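Local coordinates for similar to sp|P32453 Saccharomyces cerevisiae YNL315c ATP11 (Candida glabrata CBS 138, PDB 2P4F), which probably acts as a mitochondrial chaperone that binds unfolded protein, at residues Phe210-Asp222 with Leu231-Ser243. Numbering follows the deposited sequence.
Sequences FAKPHTTIQFHLD and LMNGQVESDSNVS
Asn233 reaches over to Gln218 and His220 from the adjacent antiparallel strand, and its amide spans both. From CB the chain turns at chi1 55°, bringing the amide back over strand 215-220. Asn233 CG lies 3.8 Å from Gln218 OE1 and 3.9 Å from His220 NE2. Asn233 OD1 accepts from His220 NE2 at 2.8 Å and lies against His220 CD2 (3.2 Å); ring and amide are nearly coplanar, although the bond is bent (135° at the hydrogen). Asn233 ND2 gives a straighter bond, 3.0 Å to a lone pair of Gln218 OE1, the two amides almost perpendicular. Tyr105 OH also bonds Gln218 OE1.

The opposite face is mainly apolar: Ile217 and Val236 meet helix 244-257, and the Phe219 ring meets Phe144. Met232 CG presses on Ile217 CG2, a tight 3.4 Å, and lies over the Phe219 ring, with Met232 SD 3.5 Å from Phe219 CE1 in an oblique Met-aromatic contact. Where strand 215-220 begins and 229-236 finishes, Val242 CG2 sits centrally over the His214 ring, and Lys212 NZ makes salt bridges to Glu237 and the less well ordered Asp239.

These are adjacent interior strands of the half-barrel sheet. With both ends of its amide engaged, Asn233 is fixed in rotation, and OD1 as acceptor is consistent with a proton on His220 NE2.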
loop_
_atom_site.group_PDB
_atom_site.type_symbol
_atom_site.label_atom_id
_atom_site.label_comp_id
_atom_site.label_asym_id
_atom_site.label_seq_id
_atom_site.Cartn_x
_atom_site.Cartn_y
_atom_site.Cartn_z
ATOM N N PHE A 210 -8.824 -12.402 -13.485
ATOM C CA PHE A 210 -9.393 -11.633 -12.360
ATOM C C PHE A 210 -8.716 -11.982 -11.035
ATOM O O PHE A 210 -8.862 -11.237 -10.031
ATOM C CB PHE A 210 -10.885 -11.940 -12.253
ATOM C CG PHE A 210 -11.628 -11.653 -13.546
ATOM C CD1 PHE A 210 -11.399 -10.464 -14.217
ATOM C CD2 PHE A 210 -12.531 -12.570 -14.052
ATOM C CE1 PHE A 210 -12.042 -10.158 -15.376
ATOM C CE2 PHE A 210 -13.196 -12.269 -15.236
ATOM C CZ PHE A 210 -12.948 -11.078 -15.888
ATOM N N ALA A 211 -7.983 -13.092 -11.026
ATOM C CA ALA A 211 -7.302 -13.571 -9.843
ATOM C C ALA A 211 -6.076 -12.703 -9.580
ATOM O O ALA A 211 -5.617 -12.528 -8.442
ATOM C CB ALA A 211 -6.873 -15.028 -10.026
ATOM N N LYS A 212 -5.504 -12.114 -10.639
ATOM C CA LYS A 212 -4.391 -11.164 -10.488
ATOM C C LYS A 212 -4.826 -9.881 -9.764
ATOM O O LYS A 212 -5.870 -9.348 -10.087
ATOM C CB LYS A 212 -3.893 -10.881 -11.905
ATOM C CG LYS A 212 -2.862 -9.901 -12.289
ATOM C CD LYS A 212 -2.513 -9.980 -13.784
ATOM C CE LYS A 212 -3.752 -9.706 -14.631
ATOM N NZ LYS A 212 -3.454 -8.772 -15.759
ATOM N N PRO A 213 -4.044 -9.352 -8.838
ATOM C CA PRO A 213 -4.383 -8.048 -8.279
ATOM C C PRO A 213 -4.441 -7.007 -9.380
ATOM O O PRO A 213 -3.612 -6.987 -10.280
ATOM C CB PRO A 213 -3.222 -7.688 -7.345
ATOM C CG PRO A 213 -2.427 -8.924 -7.216
ATOM C CD PRO A 213 -2.783 -9.907 -8.309
ATOM N N HIS A 214 -5.400 -6.086 -9.310
ATOM C CA HIS A 214 -5.348 -4.985 -10.289
ATOM C C HIS A 214 -4.292 -3.959 -9.912
ATOM O O HIS A 214 -3.852 -3.200 -10.784
ATOM C CB HIS A 214 -6.707 -4.315 -10.388
ATOM C CG HIS A 214 -7.330 -3.899 -9.086
ATOM N ND1 HIS A 214 -6.844 -2.845 -8.346
ATOM C CD2 HIS A 214 -8.440 -4.414 -8.448
ATOM C CE1 HIS A 214 -7.624 -2.714 -7.263
ATOM N NE2 HIS A 214 -8.591 -3.658 -7.310
ATOM N N THR A 215 -3.897 -3.894 -8.644
ATOM C CA THR A 215 -2.909 -2.896 -8.179
ATOM C C THR A 215 -1.850 -3.608 -7.335
ATOM O O THR A 215 -2.252 -4.322 -6.368
ATOM C CB THR A 215 -3.601 -1.805 -7.357
ATOM O OG1 THR A 215 -4.535 -1.117 -8.211
ATOM C CG2 THR A 215 -2.593 -0.735 -6.893
ATOM N N THR A 216 -0.585 -3.451 -7.647
ATOM C CA THR A 216 0.483 -4.019 -6.800
ATOM C C THR A 216 1.382 -2.869 -6.429
ATOM O O THR A 216 1.813 -2.089 -7.325
ATOM C CB THR A 216 1.278 -5.074 -7.578
ATOM O OG1 THR A 216 0.381 -6.213 -7.777
ATOM C CG2 THR A 216 2.476 -5.637 -6.839
ATOM N N ILE A 217 1.716 -2.711 -5.176
ATOM C CA ILE A 217 2.559 -1.631 -4.690
ATOM C C ILE A 217 3.762 -2.261 -4.001
ATOM O O ILE A 217 3.603 -3.173 -3.202
ATOM C CB ILE A 217 1.783 -0.715 -3.730
ATOM C CG1 ILE A 217 0.464 -0.202 -4.393
ATOM C CG2 ILE A 217 2.676 0.396 -3.268
ATOM C CD1 ILE A 217 -0.516 0.393 -3.473
ATOM N N GLN A 218 4.969 -1.715 -4.318
ATOM C CA GLN A 218 6.164 -2.118 -3.615
ATOM C C GLN A 218 6.641 -0.935 -2.757
ATOM O O GLN A 218 6.636 0.212 -3.264
ATOM C CB GLN A 218 7.334 -2.485 -4.542
ATOM C CG GLN A 218 7.055 -3.671 -5.493
ATOM C CD GLN A 218 8.401 -4.090 -6.086
ATOM O OE1 GLN A 218 8.903 -3.308 -6.947
ATOM N NE2 GLN A 218 8.985 -5.210 -5.642
ATOM N N PHE A 219 7.043 -1.277 -1.514
ATOM C CA PHE A 219 7.737 -0.323 -0.652
ATOM C C PHE A 219 9.131 -0.843 -0.428
ATOM O O PHE A 219 9.281 -1.964 0.047
ATOM C CB PHE A 219 6.997 -0.186 0.678
ATOM C CG PHE A 219 5.627 0.430 0.550
ATOM C CD1 PHE A 219 5.422 1.805 0.632
ATOM C CD2 PHE A 219 4.516 -0.395 0.368
ATOM C CE1 PHE A 219 4.160 2.409 0.533
ATOM C CE2 PHE A 219 3.255 0.178 0.252
ATOM C CZ PHE A 219 3.075 1.556 0.367
ATOM N N HIS A 220 10.119 -0.027 -0.793
ATOM C CA HIS A 220 11.515 -0.441 -0.659
ATOM C C HIS A 220 12.125 0.217 0.547
ATOM O O HIS A 220 12.078 1.446 0.626
ATOM C CB HIS A 220 12.302 0.003 -1.911
ATOM C CG HIS A 220 11.698 -0.662 -3.114
ATOM N ND1 HIS A 220 11.928 -1.982 -3.426
ATOM C CD2 HIS A 220 10.857 -0.132 -4.052
ATOM C CE1 HIS A 220 11.251 -2.261 -4.528
ATOM N NE2 HIS A 220 10.570 -1.155 -4.938
ATOM N N LEU A 221 12.682 -0.534 1.465
ATOM C CA LEU A 221 13.182 -0.016 2.741
ATOM C C LEU A 221 14.694 0.077 2.806
ATOM O O LEU A 221 15.274 0.348 3.846
ATOM C CB LEU A 221 12.711 -0.970 3.878
ATOM C CG LEU A 221 11.216 -1.306 3.889
ATOM C CD1 LEU A 221 10.961 -2.125 5.153
ATOM C CD2 LEU A 221 10.335 -0.082 3.785
ATOM N N ASP A 222 15.389 -0.163 1.691
ATOM C CA ASP A 222 16.827 -0.251 1.607
ATOM C C ASP A 222 17.495 1.033 2.105
ATOM O O ASP A 222 18.659 0.939 2.573
ATOM C CB ASP A 222 17.252 -0.520 0.153
ATOM C CG ASP A 222 16.514 -1.714 -0.438
ATOM O OD1 ASP A 222 17.249 -2.696 -0.810
ATOM O OD2 ASP A 222 15.260 -1.715 -0.618
ATOM N N LEU A 231 10.973 4.158 -0.608
ATOM C CA LEU A 231 10.632 4.466 -2.013
ATOM C C LEU A 231 9.480 3.554 -2.401
ATOM O O LEU A 231 9.566 2.315 -2.186
ATOM C CB LEU A 231 11.859 4.213 -2.896
ATOM C CG LEU A 231 13.014 5.214 -2.638
ATOM C CD1 LEU A 231 14.030 4.949 -3.754
ATOM C CD2 LEU A 231 12.578 6.628 -2.608
ATOM N N MET A 232 8.406 4.133 -2.970
ATOM C CA MET A 232 7.238 3.326 -3.358
ATOM C C MET A 232 7.007 3.332 -4.835
ATOM O O MET A 232 7.158 4.430 -5.417
ATOM C CB MET A 232 5.993 3.923 -2.653
ATOM C CG MET A 232 4.753 3.076 -2.911
ATOM S SD MET A 232 3.239 3.988 -2.428
ATOM C CE MET A 232 3.000 4.927 -3.939
ATOM N N ASN A 233 6.749 2.192 -5.432
ATOM C CA ASN A 233 6.350 2.149 -6.835
ATOM C C ASN A 233 5.139 1.222 -6.913
ATOM O O ASN A 233 5.159 0.138 -6.346
ATOM C CB ASN A 233 7.444 1.683 -7.798
ATOM C CG ASN A 233 8.016 0.330 -7.429
ATOM O OD1 ASN A 233 8.740 0.246 -6.439
ATOM N ND2 ASN A 233 7.801 -0.773 -8.132
ATOM N N GLY A 234 4.089 1.644 -7.601
ATOM C CA GLY A 234 2.963 0.731 -7.787
ATOM C C GLY A 234 2.522 0.809 -9.218
ATOM O O GLY A 234 2.842 1.757 -9.973
ATOM N N GLN A 235 1.805 -0.220 -9.624
ATOM C CA GLN A 235 1.313 -0.272 -11.006
ATOM C C GLN A 235 -0.163 -0.682 -10.963
ATOM O O GLN A 235 -0.510 -1.593 -10.148
ATOM C CB GLN A 235 2.057 -1.281 -11.896
ATOM C CG GLN A 235 3.355 -0.756 -12.493
ATOM C CD GLN A 235 4.228 -1.827 -13.129
ATOM O OE1 GLN A 235 5.350 -1.590 -13.563
ATOM N NE2 GLN A 235 3.705 -3.049 -13.198
ATOM N N VAL A 236 -0.993 -0.087 -11.772
ATOM C CA VAL A 236 -2.393 -0.486 -11.919
ATOM C C VAL A 236 -2.542 -1.188 -13.254
ATOM O O VAL A 236 -2.083 -0.648 -14.292
ATOM C CB VAL A 236 -3.347 0.732 -11.862
ATOM C CG1 VAL A 236 -4.815 0.319 -11.972
ATOM C CG2 VAL A 236 -3.048 1.464 -10.568
ATOM N N GLU A 237 -3.158 -2.342 -13.304
ATOM C CA GLU A 237 -3.282 -3.096 -14.542
ATOM C C GLU A 237 -4.199 -2.389 -15.536
ATOM O O GLU A 237 -5.309 -1.948 -15.260
ATOM C CB GLU A 237 -3.835 -4.484 -14.220
ATOM C CG GLU A 237 -2.922 -5.395 -13.420
ATOM C CD GLU A 237 -1.697 -5.772 -14.217
ATOM O OE1 GLU A 237 -0.572 -5.425 -13.812
ATOM O OE2 GLU A 237 -1.852 -6.409 -15.273
ATOM N N SER A 238 -3.719 -2.289 -16.782
ATOM C CA SER A 238 -4.512 -1.501 -17.732
ATOM C C SER A 238 -5.786 -2.237 -18.131
ATOM O O SER A 238 -6.755 -1.560 -18.531
ATOM C CB SER A 238 -3.706 -1.106 -18.961
ATOM O OG SER A 238 -2.876 -2.155 -19.426
ATOM N N ASP A 239 -5.815 -3.559 -18.033
ATOM C CA ASP A 239 -7.000 -4.360 -18.377
ATOM C C ASP A 239 -8.091 -4.257 -17.327
ATOM O O ASP A 239 -9.173 -4.792 -17.513
ATOM C CB ASP A 239 -6.631 -5.854 -18.450
ATOM C CG ASP A 239 -5.949 -6.221 -17.127
ATOM O OD1 ASP A 239 -6.607 -6.255 -16.055
ATOM O OD2 ASP A 239 -4.714 -6.479 -17.116
ATOM N N SER A 240 -7.826 -3.640 -16.169
ATOM C CA SER A 240 -8.824 -3.620 -15.115
ATOM C C SER A 240 -9.706 -2.391 -15.209
ATOM O O SER A 240 -9.334 -1.456 -15.931
ATOM C CB SER A 240 -8.120 -3.605 -13.751
ATOM O OG SER A 240 -7.712 -2.272 -13.490
ATOM N N ASN A 241 -10.831 -2.327 -14.501
ATOM C CA ASN A 241 -11.623 -1.086 -14.580
ATOM C C ASN A 241 -11.366 -0.248 -13.334
ATOM O O ASN A 241 -12.214 0.486 -12.817
ATOM C CB ASN A 241 -13.107 -1.397 -14.743
ATOM C CG ASN A 241 -13.580 -2.160 -13.515
ATOM O OD1 ASN A 241 -12.736 -2.611 -12.725
ATOM N ND2 ASN A 241 -14.887 -2.289 -13.366
ATOM N N VAL A 242 -10.143 -0.369 -12.822
ATOM C CA VAL A 242 -9.701 0.491 -11.751
ATOM C C VAL A 242 -8.821 1.578 -12.358
ATOM O O VAL A 242 -7.790 1.273 -12.984
ATOM C CB VAL A 242 -8.913 -0.262 -10.665
ATOM C CG1 VAL A 242 -8.389 0.706 -9.593
ATOM C CG2 VAL A 242 -9.802 -1.329 -10.037
ATOM N N SER A 243 -9.187 2.839 -12.196
ATOM C CA SER A 243 -8.349 3.906 -12.731
ATOM C C SER A 243 -7.186 4.213 -11.808
ATOM O O SER A 243 -7.127 3.764 -10.671
ATOM C CB SER A 243 -9.186 5.181 -12.945
ATOM O OG SER A 243 -9.466 5.783 -11.690
#